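Local structure of uncharacterized protein lp_2219 (Lactobacillus plantarum, 3HFQ) at residues Ala103-Gly108 with His142-Asp147. The protein is of unknown function but belongs to the seven-bladed beta-propeller lactonase family and may therefore act on a small substrate such as a lactone. The protein carries 1 engineered substitution. Numbering follows the deposited sequence.
Sequences ANYHKG and HIHYTD. With PO4 (phosphate ion), chain C.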
# COMPACT_ATOMS: atom_id res chain seq x y z
N ALA A 103 4.86 7.02 6.18
CA ALA A 103 4.98 6.17 7.36
C ALA A 103 6.38 5.59 7.42
O ALA A 103 6.88 5.09 6.42
CB ALA A 103 3.96 5.04 7.28
N ASN A 104 7.01 5.63 8.59
CA ASN A 104 8.36 5.08 8.70
C ASN A 104 8.37 3.90 9.66
O ASN A 104 8.13 4.03 10.85
CB ASN A 104 9.35 6.15 9.18
CG ASN A 104 10.79 5.71 8.99
OD1 ASN A 104 11.22 4.67 9.50
ND2 ASN A 104 11.55 6.51 8.26
N TYR A 105 8.68 2.73 9.10
CA TYR A 105 8.71 1.48 9.84
C TYR A 105 9.71 1.45 10.99
O TYR A 105 9.33 1.29 12.15
CB TYR A 105 9.00 0.34 8.87
CG TYR A 105 8.88 -1.05 9.46
CD1 TYR A 105 9.93 -1.62 10.17
CD2 TYR A 105 7.72 -1.79 9.27
CE1 TYR A 105 9.82 -2.92 10.69
CE2 TYR A 105 7.60 -3.08 9.78
CZ TYR A 105 8.65 -3.64 10.48
OH TYR A 105 8.53 -4.93 10.96
N HIS A 106 10.98 1.62 10.66
CA HIS A 106 12.04 1.57 11.66
C HIS A 106 12.00 2.68 12.71
O HIS A 106 12.28 2.42 13.88
CB HIS A 106 13.39 1.57 10.93
CG HIS A 106 13.50 0.51 9.87
ND1 HIS A 106 13.63 -0.83 10.18
CD2 HIS A 106 13.45 0.59 8.53
CE1 HIS A 106 13.66 -1.53 9.06
NE2 HIS A 106 13.55 -0.69 8.04
N LYS A 107 11.64 3.89 12.32
CA LYS A 107 11.58 5.01 13.26
C LYS A 107 10.30 5.06 14.09
O LYS A 107 10.28 5.67 15.16
CB LYS A 107 11.72 6.35 12.52
CG LYS A 107 13.08 6.60 11.89
CD LYS A 107 13.08 7.97 11.22
CE LYS A 107 14.48 8.49 10.99
NZ LYS A 107 14.45 9.89 10.47
N GLY A 108 9.23 4.44 13.58
CA GLY A 108 7.96 4.44 14.30
C GLY A 108 7.29 5.80 14.21
O GLY A 108 6.67 6.26 15.17
N HIS A 142 6.32 0.42 14.73
CA HIS A 142 6.58 0.28 13.30
C HIS A 142 5.36 0.76 12.51
O HIS A 142 4.41 0.01 12.29
CB HIS A 142 6.87 -1.19 12.97
CG HIS A 142 8.11 -1.72 13.61
ND1 HIS A 142 8.21 -3.01 14.10
CD2 HIS A 142 9.32 -1.15 13.83
CE1 HIS A 142 9.43 -3.21 14.58
NE2 HIS A 142 10.12 -2.09 14.43
N ILE A 143 5.37 2.03 12.09
CA ILE A 143 4.26 2.59 11.33
C ILE A 143 4.36 2.11 9.89
O ILE A 143 5.42 2.21 9.27
CB ILE A 143 4.28 4.14 11.39
CG1 ILE A 143 4.32 4.61 12.84
CG2 ILE A 143 3.03 4.70 10.72
CD1 ILE A 143 3.16 4.11 13.70
N HIS A 144 3.26 1.61 9.33
CA HIS A 144 3.30 1.08 7.98
C HIS A 144 2.23 1.63 7.03
O HIS A 144 2.18 1.24 5.86
CB HIS A 144 3.15 -0.44 8.04
CG HIS A 144 4.03 -1.17 7.07
ND1 HIS A 144 4.15 -0.81 5.75
CD2 HIS A 144 4.85 -2.24 7.24
CE1 HIS A 144 5.00 -1.61 5.15
NE2 HIS A 144 5.45 -2.49 6.03
N TYR A 145 1.39 2.52 7.53
CA TYR A 145 0.31 3.06 6.71
C TYR A 145 -0.16 4.39 7.26
O TYR A 145 -0.36 4.54 8.47
CB TYR A 145 -0.84 2.04 6.68
CG TYR A 145 -2.08 2.43 5.89
CD1 TYR A 145 -3.07 3.22 6.47
CD2 TYR A 145 -2.27 1.97 4.59
CE1 TYR A 145 -4.24 3.54 5.76
CE2 TYR A 145 -3.43 2.29 3.87
CZ TYR A 145 -4.41 3.07 4.47
OH TYR A 145 -5.55 3.39 3.77
N THR A 146 -0.32 5.36 6.36
CA THR A 146 -0.79 6.70 6.71
C THR A 146 -1.65 7.18 5.55
O THR A 146 -1.13 7.71 4.56
CB THR A 146 0.38 7.70 6.90
OG1 THR A 146 1.21 7.68 5.74
CG2 THR A 146 1.20 7.34 8.13
N ASP A 147 -2.96 6.99 5.65
CA ASP A 147 -3.84 7.43 4.57
C ASP A 147 -5.18 7.93 5.11
O ASP A 147 -5.54 7.66 6.25
CB ASP A 147 -4.04 6.31 3.56
CG ASP A 147 -4.00 6.81 2.12
OD1 ASP A 147 -4.49 7.93 1.87
OD2 ASP A 147 -3.48 6.09 1.24
P PO4 C . 7.02 -5.34 5.97
O1 PO4 C . 8.12 -6.46 5.90
O2 PO4 C . 5.89 -5.65 4.91
O3 PO4 C . 6.39 -5.30 7.41
O4 PO4 C . 7.66 -3.94 5.64
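The rings of Y105 and H142 lie almost parallel, planes at 6°, in an offset stack with centroids 4.2 Å apart, although no hydrogen bond joins the two segments. H142 adds its CB methylene over the centre of the same tyrosine face, a CH-pi contact, while the Y105 carbonyl O receives H142 CA at 3.1 Å in a CA-H...O contact. CG of Y105 stands anti to the backbone N (chi1 -172°), which carries the ring out over H142 and sets its CD2 edge 3.5 Å from H144 CD2. H144 NE2 donates to phosphate O4 at 2.7 Å, with phosphorus in the plane of the imidazole, at its edge; R190 and R259 also bind this phosphate, which probably came from the crystallisation liquor. With an alanine in place of Y105, the H142 ring, without its stacking partner, would probably be free to turn, and the H144 imidazole would be less confined at its CD2 edge. Beyond the aromatic cluster, A103 CB packs 3.6 Å from I143 CG2 and also meets T146 CG2, while I143 CG1 reaches the backbone of G108. The turn 104-108 is braced by K107 N donating to N104 OD1, an Asx motif, and N104 ND2 bonds to T86 O. The contact joins the 99-104/109-115 turn of one four-stranded blade to the innermost strand, 143-148, of the next, an arrangement typical of the seven-bladed beta-propeller.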